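Local coordinates for putative restriction endonuclease domain-containing protein (Anabaena variabilis, PDB 3OT2), which is of unknown function but probably acts as a nuclease of the PD-(D/E)XK restriction-endonuclease-like superfamily, at residues 137-142 and 148-153; 62-67 and 96-101; 51-56 and 108-113. All blocks are in the same frame, centred on the assembly; numbering follows the deposited sequence.

Contact 1 of 3, residues 137-142 and 148-153; sequences GWLIDP and FVYRPQ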
ATOM      1  N   GLY A 137      -6.645   6.232   8.277  1.00 25.04           N
ATOM      2  CA  GLY A 137      -5.234   5.902   8.345  1.00 24.24           C
ATOM      3  C   GLY A 137      -4.461   6.786   7.391  1.00 28.34           C
ATOM      4  O   GLY A 137      -4.942   7.093   6.298  1.00 27.17           O
ATOM      5  N   TRP A 138      -3.286   7.253   7.826  1.00 26.29           N
ATOM      6  CA  TRP A 138      -2.327   7.969   6.997  1.00 26.17           C
ATOM      7  C   TRP A 138      -1.050   7.172   6.904  1.00 29.66           C
ATOM      8  O   TRP A 138      -0.498   6.788   7.938  1.00 30.01           O
ATOM      9  CB  TRP A 138      -1.954   9.350   7.596  1.00 24.54           C
ATOM     10  CG  TRP A 138      -2.826  10.530   7.255  1.00 25.30           C
ATOM     11  CD1 TRP A 138      -4.071  10.525   6.701  1.00 27.97           C
ATOM     12  CD2 TRP A 138      -2.521  11.892   7.554  1.00 25.04           C
ATOM     13  NE1 TRP A 138      -4.532  11.814   6.565  1.00 28.15           N
ATOM     14  CE2 TRP A 138      -3.589  12.677   7.072  1.00 29.32           C
ATOM     15  CE3 TRP A 138      -1.404  12.534   8.130  1.00 26.15           C
ATOM     16  CZ2 TRP A 138      -3.583  14.079   7.150  1.00 28.79           C
ATOM     17  CZ3 TRP A 138      -1.393  13.919   8.201  1.00 28.96           C
ATOM     18  CH2 TRP A 138      -2.476  14.678   7.720  1.00 29.97           C
ATOM     19  N   LEU A 139      -0.565   6.943   5.687  1.00 26.01           N
ATOM     20  CA  LEU A 139       0.740   6.329   5.476  0.50 26.35           C
ATOM     21  C   LEU A 139       1.581   7.396   4.794  1.00 29.77           C
ATOM     22  O   LEU A 139       1.339   7.730   3.629  1.00 30.51           O
ATOM     23  CB  LEU A 139       0.694   5.002   4.680  0.50 26.67           C
ATOM     24  CG  LEU A 139       2.070   4.398   4.313  0.50 31.75           C
ATOM     25  CD1 LEU A 139       2.976   4.279   5.519  0.50 30.52           C
ATOM     26  CD2 LEU A 139       1.912   3.059   3.650  0.50 34.63           C
ATOM     27  N   ILE A 140       2.497   7.992   5.550  1.00 26.04           N
ATOM     28  CA  ILE A 140       3.377   9.067   5.074  1.00 26.74           C
ATOM     29  C   ILE A 140       4.679   8.451   4.577  1.00 31.05           C
ATOM     30  O   ILE A 140       5.319   7.685   5.299  1.00 31.59           O
ATOM     31  CB  ILE A 140       3.649  10.141   6.181  1.00 28.45           C
ATOM     32  CG1 ILE A 140       2.341  10.813   6.650  1.00 28.81           C
ATOM     33  CG2 ILE A 140       4.717  11.186   5.698  1.00 28.48           C
ATOM     34  CD1 ILE A 140       2.469  11.677   7.917  1.00 31.35           C
ATOM     35  N   ASP A 141       5.057   8.777   3.342  1.00 27.91           N
ATOM     36  CA  ASP A 141       6.301   8.307   2.738  1.00 28.99           C
ATOM     37  C   ASP A 141       7.211   9.527   2.522  1.00 33.32           C
ATOM     38  O   ASP A 141       7.064  10.208   1.504  1.00 33.01           O
ATOM     39  CB  ASP A 141       6.029   7.562   1.417  1.00 31.36           C
ATOM     40  CG  ASP A 141       7.286   7.022   0.748  1.00 37.19           C
ATOM     41  OD1 ASP A 141       8.395   7.505   1.071  1.00 38.22           O
ATOM     42  OD2 ASP A 141       7.170   6.084  -0.041  1.00 42.12           O
ATOM     43  N   PRO A 142       8.130   9.836   3.462  1.00 31.49           N
ATOM     44  CA  PRO A 142       8.970  11.050   3.309  1.00 33.14           C
ATOM     45  C   PRO A 142       9.772  11.067   2.017  1.00 40.43           C
ATOM     46  O   PRO A 142       9.750  12.086   1.330  1.00 39.10           O
ATOM     47  CB  PRO A 142       9.886  11.017   4.539  1.00 34.28           C
ATOM     48  CG  PRO A 142       9.055  10.282   5.565  1.00 35.57           C
ATOM     49  CD  PRO A 142       8.382   9.182   4.759  1.00 31.60           C
ATOM     50  N   PHE A 148      -0.597   8.286   1.661  1.00 27.02           N
ATOM     51  CA  PHE A 148      -1.709   7.403   1.311  1.00 26.67           C
ATOM     52  C   PHE A 148      -2.744   7.569   2.388  1.00 30.54           C
ATOM     53  O   PHE A 148      -2.399   7.538   3.578  1.00 29.00           O
ATOM     54  CB  PHE A 148      -1.291   5.932   1.191  1.00 29.01           C
ATOM     55  CG  PHE A 148      -0.378   5.604   0.036  1.00 33.43           C
ATOM     56  CD1 PHE A 148      -0.853   5.601  -1.267  1.00 37.71           C
ATOM     57  CD2 PHE A 148       0.957   5.293   0.254  1.00 38.37           C
ATOM     58  CE1 PHE A 148      -0.010   5.265  -2.339  1.00 40.05           C
ATOM     59  CE2 PHE A 148       1.793   4.928  -0.820  1.00 42.82           C
ATOM     60  CZ  PHE A 148       1.296   4.919  -2.104  1.00 40.15           C
ATOM     61  N   VAL A 149      -3.992   7.786   1.991  1.00 27.40           N
ATOM     62  CA  VAL A 149      -5.118   7.975   2.912  1.00 25.27           C
ATOM     63  C   VAL A 149      -6.024   6.744   2.833  1.00 28.88           C
ATOM     64  O   VAL A 149      -6.507   6.383   1.754  1.00 28.01           O
ATOM     65  CB  VAL A 149      -5.875   9.295   2.624  1.00 28.29           C
ATOM     66  CG1 VAL A 149      -7.196   9.356   3.404  1.00 28.25           C
ATOM     67  CG2 VAL A 149      -5.003  10.507   2.960  1.00 28.42           C
ATOM     68  N   TYR A 150      -6.274   6.133   3.993  1.00 25.67           N
ATOM     69  CA  TYR A 150      -7.088   4.940   4.149  1.00 25.45           C
ATOM     70  C   TYR A 150      -8.372   5.236   4.939  1.00 29.99           C
ATOM     71  O   TYR A 150      -8.285   5.738   6.045  1.00 29.14           O
ATOM     72  CB  TYR A 150      -6.269   3.883   4.907  1.00 26.03           C
ATOM     73  CG  TYR A 150      -5.080   3.349   4.145  1.00 27.68           C
ATOM     74  CD1 TYR A 150      -3.852   4.007   4.171  1.00 29.16           C
ATOM     75  CD2 TYR A 150      -5.173   2.169   3.416  1.00 28.93           C
ATOM     76  CE1 TYR A 150      -2.749   3.502   3.484  1.00 29.70           C
ATOM     77  CE2 TYR A 150      -4.076   1.659   2.721  1.00 30.87           C
ATOM     78  CZ  TYR A 150      -2.872   2.336   2.748  1.00 33.84           C
ATOM     79  OH  TYR A 150      -1.810   1.819   2.053  1.00 36.95           O
ATOM     80  N   ARG A 151      -9.542   4.916   4.359  1.00 28.50           N
ATOM     81  CA  ARG A 151     -10.854   5.072   4.990  0.50 29.40           C
ATOM     82  C   ARG A 151     -11.578   3.734   4.923  1.00 33.50           C
ATOM     83  O   ARG A 151     -11.328   2.971   3.972  1.00 32.69           O
ATOM     84  CB  ARG A 151     -11.681   6.167   4.305  0.50 32.41           C
ATOM     85  CG  ARG A 151     -11.147   7.584   4.468  0.50 41.17           C
ATOM     86  CD  ARG A 151     -12.005   8.461   3.601  0.50 47.56           C
ATOM     87  NE  ARG A 151     -11.925   9.872   3.921  0.50 45.47           N
ATOM     88  CZ  ARG A 151     -11.483  10.820   3.094  0.50 49.79           C
ATOM     89  NH1 ARG A 151     -10.994  10.498   1.900  0.50 29.13           N
ATOM     90  NH2 ARG A 151     -11.526  12.095   3.456  0.50 29.38           N
ATOM     91  N   PRO A 152     -12.441   3.378   5.905  1.00 32.25           N
ATOM     92  CA  PRO A 152     -13.104   2.065   5.832  1.00 32.20           C
ATOM     93  C   PRO A 152     -13.918   1.890   4.557  1.00 34.46           C
ATOM     94  O   PRO A 152     -14.626   2.804   4.139  1.00 33.57           O
ATOM     95  CB  PRO A 152     -14.019   2.057   7.068  1.00 33.74           C
ATOM     96  CG  PRO A 152     -13.450   3.046   7.970  1.00 37.76           C
ATOM     97  CD  PRO A 152     -12.887   4.117   7.115  1.00 33.33           C
ATOM     98  N   GLN A 153     -13.757   0.720   3.918  1.00 31.61           N
ATOM     99  CA  GLN A 153     -14.465   0.287   2.715  1.00 33.84           C
ATOM    100  C   GLN A 153     -14.264   1.250   1.524  1.00 38.82           C
ATOM    101  O   GLN A 153     -15.084   1.283   0.614  1.00 40.35           O
ATOM    102  CB  GLN A 153     -15.975   0.091   3.001  1.00 36.84           C
ATOM    103  CG  GLN A 153     -16.319  -1.202   3.733  1.00 56.46           C
ATOM    104  CD  GLN A 153     -16.064  -1.101   5.213  1.00 78.97           C
ATOM    105  OE1 GLN A 153     -16.704  -0.320   5.934  1.00 74.71           O
ATOM    106  NE2 GLN A 153     -15.107  -1.879   5.691  1.00 76.16           N
TER
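Trp138 and Val149 meet because each turns the touching group the same way: the indole CG (chi1 -87°) and the Val149 branch CG2 both stand beside their own backbone N, anti to the carbonyl carbon. The two side chains then lie side by side, with CG2 against the pyrrole part of the indole, 3.9 Å from Trp138 CD1 and equally near NE1. Tyr150 uses the same rotamer (chi1 -67°) on the other face of the sheet, where its ring is laid alongside the partner strand. Gly137 O sits in the plane of that ring, at its edge, and Leu139 CB reaches the same rim, 3.9 Å from Tyr150 CE1. Next along, Leu139 CB and Phe148 CB are 4.1 Å apart, and the side chains beyond them run in the same direction. A side chain at Gly137 would probably sit tightly against Tyr150 CB.

Between these two sets of side chains the backbone forms an antiparallel ladder. Gly137 and Tyr150 form one hydrogen-bonded pair, with N to O distances of 2.8 Å both ways, and Leu139 with Phe148 forms the next; Trp138 and Val149 are the non-hydrogen-bonded pair between. All four bonds are nearly straight.

The ladder is that of a beta hairpin, strands 136-141 and 146-150, within a mixed sheet. Strand 108-112 lies parallel to 136-141 on its other side, and strand 157-159 follows 146-150. The Leu139 and Tyr150 face packs on helix 119-131 through Val122, Thr123, Ile126 and Leu130, while Phe148 touches Thr120 of the second subunit. On the opposite face Trp138 NE1 is hydrogen-bonded to Pro167 O, and the indole also touches Val166 of the same loop.

Contact 2 of 3, residues 62-67 and 96-101; sequences IARAFL and GEIANI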
ATOM      1  N   ILE A  62     -11.349  18.136  21.850  1.00 31.10           N
ATOM      2  CA  ILE A  62     -11.959  17.409  20.722  1.00 31.67           C
ATOM      3  C   ILE A  62     -11.321  16.002  20.653  1.00 33.16           C
ATOM      4  O   ILE A  62     -12.021  14.980  20.594  1.00 32.88           O
ATOM      5  CB  ILE A  62     -11.785  18.190  19.382  1.00 34.47           C
ATOM      6  CG1 ILE A  62     -12.575  19.518  19.422  1.00 36.84           C
ATOM      7  CG2 ILE A  62     -12.217  17.319  18.170  1.00 35.41           C
ATOM      8  CD1 ILE A  62     -12.110  20.579  18.436  1.00 40.52           C
ATOM      9  N   ALA A  63      -9.985  15.970  20.649  1.00 29.46           N
ATOM     10  CA  ALA A  63      -9.207  14.736  20.552  1.00 28.60           C
ATOM     11  C   ALA A  63      -7.815  14.961  21.085  1.00 32.06           C
ATOM     12  O   ALA A  63      -7.463  16.096  21.409  1.00 31.51           O
ATOM     13  CB  ALA A  63      -9.128  14.276  19.087  1.00 28.11           C
ATOM     14  N   ARG A  64      -7.011  13.897  21.130  1.00 28.72           N
ATOM     15  CA  ARG A  64      -5.612  13.975  21.562  1.00 28.02           C
ATOM     16  C   ARG A  64      -4.763  13.025  20.722  1.00 32.41           C
ATOM     17  O   ARG A  64      -5.141  11.850  20.528  1.00 30.31           O
ATOM     18  CB  ARG A  64      -5.463  13.668  23.061  1.00 28.12           C
ATOM     19  CG  ARG A  64      -4.024  13.872  23.567  1.00 34.36           C
ATOM     20  CD  ARG A  64      -3.935  14.023  25.056  1.00 36.04           C
ATOM     21  NE  ARG A  64      -2.521  14.059  25.454  1.00 44.57           N
ATOM     22  CZ  ARG A  64      -2.091  14.210  26.704  1.00 55.18           C
ATOM     23  NH1 ARG A  64      -2.957  14.365  27.699  1.00 38.27           N
ATOM     24  NH2 ARG A  64      -0.793  14.225  26.966  1.00 42.71           N
ATOM     25  N   ALA A  65      -3.627  13.552  20.205  1.00 27.82           N
ATOM     26  CA  ALA A  65      -2.642  12.800  19.442  1.00 27.22           C
ATOM     27  C   ALA A  65      -1.530  12.353  20.394  1.00 33.26           C
ATOM     28  O   ALA A  65      -1.021  13.161  21.167  1.00 33.56           O
ATOM     29  CB  ALA A  65      -2.073  13.652  18.318  1.00 27.71           C
ATOM     30  N   PHE A  66      -1.179  11.067  20.343  1.00 29.03           N
ATOM     31  CA  PHE A  66      -0.158  10.459  21.197  1.00 29.22           C
ATOM     32  C   PHE A  66       0.961   9.874  20.374  1.00 34.34           C
ATOM     33  O   PHE A  66       0.713   9.238  19.353  1.00 31.84           O
ATOM     34  CB  PHE A  66      -0.762   9.330  22.056  1.00 30.20           C
ATOM     35  CG  PHE A  66      -1.937   9.703  22.912  1.00 31.13           C
ATOM     36  CD1 PHE A  66      -1.747  10.205  24.192  1.00 34.97           C
ATOM     37  CD2 PHE A  66      -3.237   9.534  22.446  1.00 32.23           C
ATOM     38  CE1 PHE A  66      -2.836  10.544  24.979  1.00 36.34           C
ATOM     39  CE2 PHE A  66      -4.325   9.890  23.228  1.00 34.47           C
ATOM     40  CZ  PHE A  66      -4.120  10.383  24.494  1.00 33.85           C
ATOM     41  N   LEU A  67       2.191  10.068  20.844  1.00 33.45           N
ATOM     42  CA  LEU A  67       3.396   9.512  20.253  1.00 36.23           C
ATOM     43  C   LEU A  67       3.624   8.124  20.763  1.00 37.30           C
ATOM     44  O   LEU A  67       3.640   7.933  21.984  1.00 36.56           O
ATOM     45  CB  LEU A  67       4.618  10.366  20.664  1.00 38.86           C
ATOM     46  CG  LEU A  67       4.960  11.562  19.809  1.00 46.03           C
ATOM     47  CD1 LEU A  67       5.913  12.476  20.525  1.00 47.75           C
ATOM     48  CD2 LEU A  67       5.657  11.138  18.584  1.00 51.47           C
ATOM     49  N   GLY A  96      -9.931  10.397  36.638  1.00 50.61           N
ATOM     50  CA  GLY A  96     -10.019  11.164  35.407  1.00 48.38           C
ATOM     51  C   GLY A  96      -8.754  11.250  34.584  1.00 49.73           C
ATOM     52  O   GLY A  96      -8.797  11.804  33.487  1.00 49.72           O
ATOM     53  N   GLU A  97      -7.620  10.736  35.077  1.00 43.10           N
ATOM     54  CA  GLU A  97      -6.409  10.796  34.277  1.00 39.89           C
ATOM     55  C   GLU A  97      -6.434   9.682  33.232  1.00 41.79           C
ATOM     56  O   GLU A  97      -7.119   8.662  33.418  1.00 40.49           O
ATOM     57  CB  GLU A  97      -5.156  10.710  35.132  1.00 41.96           C
ATOM     58  CG  GLU A  97      -4.788   9.318  35.533  1.00 47.36           C
ATOM     59  CD  GLU A  97      -3.482   9.408  36.289  1.00 61.85           C
ATOM     60  OE1 GLU A  97      -3.490  10.045  37.363  1.00 51.16           O
ATOM     61  OE2 GLU A  97      -2.436   8.947  35.777  1.00 46.19           O
ATOM     62  N   ILE A  98      -5.664   9.859  32.154  1.00 36.14           N
ATOM     63  CA  ILE A  98      -5.615   8.873  31.075  1.00 35.36           C
ATOM     64  C   ILE A  98      -5.020   7.564  31.613  1.00 38.39           C
ATOM     65  O   ILE A  98      -4.078   7.592  32.402  1.00 37.06           O
ATOM     66  CB  ILE A  98      -4.861   9.413  29.840  1.00 37.10           C
ATOM     67  CG1 ILE A  98      -5.572  10.692  29.289  1.00 38.35           C
ATOM     68  CG2 ILE A  98      -4.765   8.332  28.757  1.00 34.57           C
ATOM     69  CD1 ILE A  98      -4.863  11.458  28.130  1.00 45.95           C
ATOM     70  N   ALA A  99      -5.645   6.443  31.232  1.00 36.91           N
ATOM     71  CA  ALA A  99      -5.262   5.081  31.569  1.00 39.63           C
ATOM     72  C   ALA A  99      -3.911   4.724  30.948  1.00 43.70           C
ATOM     73  O   ALA A  99      -3.528   5.307  29.926  1.00 42.68           O
ATOM     74  CB  ALA A  99      -6.325   4.119  31.054  1.00 40.77           C
ATOM     75  N   ASN A 100      -3.202   3.751  31.538  1.00 39.60           N
ATOM     76  CA  ASN A 100      -1.919   3.309  30.990  1.00 39.85           C
ATOM     77  C   ASN A 100      -2.108   2.349  29.797  1.00 45.29           C
ATOM     78  O   ASN A 100      -1.221   2.241  28.956  1.00 46.47           O
ATOM     79  CB  ASN A 100      -1.074   2.632  32.076  1.00 40.21           C
ATOM     80  CG  ASN A 100      -0.870   3.473  33.316  1.00 56.07           C
ATOM     81  OD1 ASN A 100      -1.236   3.086  34.425  1.00 56.04           O
ATOM     82  ND2 ASN A 100      -0.336   4.657  33.152  1.00 43.37           N
ATOM     83  N   ILE A 101      -3.242   1.648  29.737  1.00 41.75           N
ATOM     84  CA  ILE A 101      -3.525   0.622  28.727  1.00 40.47           C
ATOM     85  C   ILE A 101      -4.673   1.061  27.823  1.00 40.28           C
ATOM     86  O   ILE A 101      -5.691   1.555  28.296  1.00 39.67           O
ATOM     87  CB  ILE A 101      -3.816  -0.756  29.410  1.00 44.86           C
ATOM     88  CG1 ILE A 101      -2.716  -1.177  30.420  1.00 47.36           C
ATOM     89  CG2 ILE A 101      -4.139  -1.887  28.410  1.00 47.37           C
ATOM     90  CD1 ILE A 101      -1.244  -1.565  29.903  1.00 60.79           C
TER
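Arg64 and Ile98 have the nearest CA atoms of the two segments, yet these are 10.8 Å apart, so edge strand 63-67 and the irregular segment 96-101 meet through side chains alone, with no hydrogen bond between them. The bridge is built from three residues. Arg64 and Phe66, two positions apart on the strand, both point toward the loop, and Ile98 points back at them.

Ile98 makes its contact with a single methyl, CD1. An extended chi2 of 174° carries this carbon to the far end of the side chain, where it enters the angle between the arginine and the phenylalanine. It arrives at the edge of the Phe66 ring, in the ring plane, 3.9 Å from Phe66 CE1 and as close to CZ. Toward Arg64 it comes up obliquely, 3.5 Å from Arg64 NH1 and 4.1 Å from Arg64 CD. The arginine can offer both its aliphatic and its charged part because its chain is stretched out from CG to NE, with CG anti to the backbone N (chi1 -175°). Its CG lies 3.6 Å above the plane of the Phe66 ring, displaced toward the rim. The ring therefore has an alkyl group over one face and another at its edge.

Nearby residues extend this small patch: Ile90 touches both Arg64 and Ile98, and Phe66 leans on Phe85 of strand 82-86. Ala63 and Ala65, in contrast, pack on helix 40-57.

Chemically the contact is modest, burying 105 Å² in all. It rests on dispersion between a methyl, an aromatic edge and the outer part of Arg64, guanidinium included, and the Arg64 NH1 approach is contact with carbon, not a polar bond. With no polar bond across it, the contact leaves the charge of the partly exposed Arg64 to be met by partners other than Ile98, probably including solvent.

Contact 3 of 3, residues 51-56 and 108-113; sequences SVINSV and WTIEIL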
ATOM      1  N   SER A  51       2.414  17.721  17.205  1.00 32.60           N
ATOM      2  CA  SER A  51       2.314  19.102  17.650  1.00 33.06           C
ATOM      3  C   SER A  51       1.204  19.848  16.890  1.00 35.79           C
ATOM      4  O   SER A  51       0.335  20.468  17.513  1.00 33.29           O
ATOM      5  CB  SER A  51       3.664  19.794  17.458  1.00 37.85           C
ATOM      6  OG  SER A  51       3.600  21.180  17.755  1.00 53.68           O
ATOM      7  N   VAL A  52       1.205  19.733  15.554  1.00 32.98           N
ATOM      8  CA  VAL A  52       0.234  20.413  14.694  1.00 33.89           C
ATOM      9  C   VAL A  52      -1.199  19.847  14.945  1.00 34.93           C
ATOM     10  O   VAL A  52      -2.126  20.634  15.139  1.00 35.52           O
ATOM     11  CB  VAL A  52       0.676  20.343  13.217  1.00 39.44           C
ATOM     12  CG1 VAL A  52      -0.441  20.776  12.289  1.00 39.88           C
ATOM     13  CG2 VAL A  52       1.899  21.226  12.990  1.00 40.84           C
ATOM     14  N   ILE A  53      -1.368  18.513  14.994  1.00 28.72           N
ATOM     15  CA  ILE A  53      -2.682  17.928  15.276  1.00 27.62           C
ATOM     16  C   ILE A  53      -3.208  18.397  16.654  1.00 32.74           C
ATOM     17  O   ILE A  53      -4.349  18.869  16.751  1.00 33.62           O
ATOM     18  CB  ILE A  53      -2.648  16.380  15.171  1.00 27.30           C
ATOM     19  CG1 ILE A  53      -2.393  15.944  13.698  1.00 26.55           C
ATOM     20  CG2 ILE A  53      -3.966  15.756  15.717  1.00 25.50           C
ATOM     21  CD1 ILE A  53      -1.921  14.564  13.598  1.00 24.95           C
ATOM     22  N   ASN A  54      -2.380  18.297  17.702  1.00 30.49           N
ATOM     23  CA  ASN A  54      -2.803  18.675  19.054  1.00 30.81           C
ATOM     24  C   ASN A  54      -3.128  20.170  19.161  1.00 37.12           C
ATOM     25  O   ASN A  54      -4.098  20.526  19.850  1.00 36.14           O
ATOM     26  CB  ASN A  54      -1.770  18.265  20.097  1.00 30.16           C
ATOM     27  CG  ASN A  54      -1.921  16.828  20.532  1.00 33.68           C
ATOM     28  OD1 ASN A  54      -3.010  16.261  20.514  1.00 33.62           O
ATOM     29  ND2 ASN A  54      -0.841  16.217  20.995  1.00 27.95           N
ATOM     30  N   SER A  55      -2.408  21.036  18.409  1.00 32.37           N
ATOM     31  CA  SER A  55      -2.707  22.476  18.430  1.00 33.75           C
ATOM     32  C   SER A  55      -4.148  22.731  17.941  1.00 37.00           C
ATOM     33  O   SER A  55      -4.791  23.651  18.418  1.00 35.68           O
ATOM     34  CB  SER A  55      -1.702  23.261  17.583  1.00 34.80           C
ATOM     35  OG  SER A  55      -1.955  23.059  16.202  1.00 40.14           O
ATOM     36  N   VAL A  56      -4.653  21.859  17.056  1.00 34.77           N
ATOM     37  CA  VAL A  56      -5.999  21.918  16.469  1.00 34.51           C
ATOM     38  C   VAL A  56      -7.046  21.195  17.349  1.00 36.26           C
ATOM     39  O   VAL A  56      -8.131  21.749  17.554  1.00 37.44           O
ATOM     40  CB  VAL A  56      -5.985  21.357  15.008  1.00 38.10           C
ATOM     41  CG1 VAL A  56      -7.407  21.237  14.427  1.00 38.55           C
ATOM     42  CG2 VAL A  56      -5.126  22.234  14.100  1.00 37.87           C
ATOM     43  N   TRP A 108      -7.745   7.835  14.462  1.00 25.32           N
ATOM     44  CA  TRP A 108      -6.891   8.222  13.353  1.00 25.07           C
ATOM     45  C   TRP A 108      -5.474   7.705  13.622  1.00 28.30           C
ATOM     46  O   TRP A 108      -4.880   8.035  14.655  1.00 27.86           O
ATOM     47  CB  TRP A 108      -6.944   9.758  13.195  1.00 24.13           C
ATOM     48  CG  TRP A 108      -6.104  10.380  12.108  1.00 24.77           C
ATOM     49  CD1 TRP A 108      -5.579   9.772  10.996  1.00 26.93           C
ATOM     50  CD2 TRP A 108      -5.809  11.780  11.983  1.00 24.70           C
ATOM     51  NE1 TRP A 108      -4.911  10.703  10.225  1.00 25.57           N
ATOM     52  CE2 TRP A 108      -5.063  11.948  10.799  1.00 27.59           C
ATOM     53  CE3 TRP A 108      -6.088  12.917  12.784  1.00 26.32           C
ATOM     54  CZ2 TRP A 108      -4.587  13.208  10.394  1.00 27.44           C
ATOM     55  CZ3 TRP A 108      -5.626  14.165  12.368  1.00 27.42           C
ATOM     56  CH2 TRP A 108      -4.871  14.298  11.203  1.00 27.75           C
ATOM     57  N   THR A 109      -4.969   6.838  12.723  1.00 25.31           N
ATOM     58  CA  THR A 109      -3.625   6.283  12.870  1.00 26.58           C
ATOM     59  C   THR A 109      -2.710   6.916  11.826  1.00 27.66           C
ATOM     60  O   THR A 109      -3.095   7.049  10.670  1.00 26.37           O
ATOM     61  CB  THR A 109      -3.604   4.730  12.834  1.00 30.30           C
ATOM     62  OG1 THR A 109      -2.265   4.289  13.054  1.00 31.74           O
ATOM     63  CG2 THR A 109      -4.061   4.134  11.489  1.00 27.68           C
ATOM     64  N   ILE A 110      -1.508   7.316  12.237  1.00 26.36           N
ATOM     65  CA  ILE A 110      -0.532   7.896  11.313  1.00 25.96           C
ATOM     66  C   ILE A 110       0.761   7.107  11.419  1.00 29.22           C
ATOM     67  O   ILE A 110       1.310   6.963  12.506  1.00 27.51           O
ATOM     68  CB  ILE A 110      -0.307   9.411  11.543  1.00 28.59           C
ATOM     69  CG1 ILE A 110      -1.632  10.201  11.393  1.00 28.84           C
ATOM     70  CG2 ILE A 110       0.782   9.950  10.609  1.00 27.91           C
ATOM     71  CD1 ILE A 110      -1.647  11.474  12.091  1.00 28.78           C
ATOM     72  N   GLU A 111       1.217   6.572  10.276  1.00 26.13           N
ATOM     73  CA  GLU A 111       2.450   5.814  10.165  1.00 26.65           C
ATOM     74  C   GLU A 111       3.375   6.543   9.238  1.00 30.20           C
ATOM     75  O   GLU A 111       2.954   7.008   8.179  1.00 29.67           O
ATOM     76  CB  GLU A 111       2.188   4.386   9.658  1.00 27.67           C
ATOM     77  CG  GLU A 111       1.275   3.576  10.571  1.00 32.54           C
ATOM     78  CD  GLU A 111       1.911   3.009  11.834  1.00 40.70           C
ATOM     79  OE1 GLU A 111       3.017   3.451  12.230  1.00 33.34           O
ATOM     80  OE2 GLU A 111       1.279   2.128  12.447  1.00 37.53           O
ATOM     81  N   ILE A 112       4.623   6.668   9.636  1.00 27.38           N
ATOM     82  CA  ILE A 112       5.612   7.358   8.813  1.00 28.26           C
ATOM     83  C   ILE A 112       6.706   6.370   8.475  1.00 32.85           C
ATOM     84  O   ILE A 112       7.313   5.795   9.380  1.00 31.53           O
ATOM     85  CB  ILE A 112       6.161   8.626   9.531  1.00 30.40           C
ATOM     86  CG1 ILE A 112       5.015   9.577   9.938  1.00 29.45           C
ATOM     87  CG2 ILE A 112       7.183   9.364   8.659  1.00 29.47           C
ATOM     88  CD1 ILE A 112       5.249  10.221  11.321  1.00 29.04           C
ATOM     89  N   LEU A 113       6.955   6.171   7.172  1.00 29.42           N
ATOM     90  CA  LEU A 113       8.022   5.272   6.732  1.00 30.73           C
ATOM     91  C   LEU A 113       9.395   5.814   7.066  1.00 35.74           C
ATOM     92  O   LEU A 113       9.613   7.025   7.126  1.00 34.72           O
ATOM     93  CB  LEU A 113       7.947   5.009   5.219  1.00 30.61           C
ATOM     94  CG  LEU A 113       6.680   4.320   4.696  1.00 32.77           C
ATOM     95  CD1 LEU A 113       6.779   4.162   3.200  1.00 33.58           C
ATOM     96  CD2 LEU A 113       6.460   2.959   5.391  1.00 33.86           C
TER
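Trp108 meets Ile53 through the six-membered part of its indole. Ile53 CD1 makes an off-centre CH-pi contact there, 4.2 Å from the ring centroid and 30° off the normal, while CG1 also lies close, 3.9 Å from Trp108 CH2. One face of the indole carries a second methyl, Ile110 CD1, 3.6 Å above the plane and displaced toward the rim. A further aromatic, Trp138 of the neighbouring strand, meets Trp108 edge-to-face.

The two isoleucines reach toward each other tip to tip. Their end methyls, Ile53 CD1 and Ile110 CD1, are only 3.4 Å apart, tighter than usual van der Waals contact. In Ile53, CG1 stands beside the backbone N (chi1 -67°) and chi2 is extended, which sends CD1 away from the helix and into the corner between the indole and Ile110. Replacing Ile53 with an alanine would probably leave the Trp108 ring and the Ile110 methyl without their mate and open a gap between helix and sheet.

Trp108 and Ile110 alternate along the strand with Thr109 and Glu111, whose side chains go to the other face and pack on helix 119-131. Ile112 continues the first face, against His42, Ile45 and Gln46 of helix 40-57. The central strand 108-112 thus lies between two helices, with Trp108, Ile110 and Ile112 giving an apolar face toward helix 40-57 and Thr109 and Glu111 turned to helix 119-131, a layered alpha/beta core around a mixed sheet that is consistent with the PD-(D/E)XK nuclease fold.

Along the chain contact 3 is opened by helix 40-57 and closed by strand 108-112, with contact 2 formed wholly between those ends; contact 1 follows afterwards. All three reach one mixed sheet. Contacts 1 and 3 have centres 12 Å apart and join directly, since strands 108-112 and 136-141 are parallel neighbours: Trp138 N lies 2.9 Å from Thr109 O, and Ile140 N 2.8 Å from Glu111 O. Contacts 2 and 3, centres 14 Å apart, are tied by Asn54 OD1 to Ala65 N. Contacts 1 and 2 do not touch, their centres lying 22 Å apart across the middle of the chain. Contact 3 is therefore the central link between hairpin and edge strand.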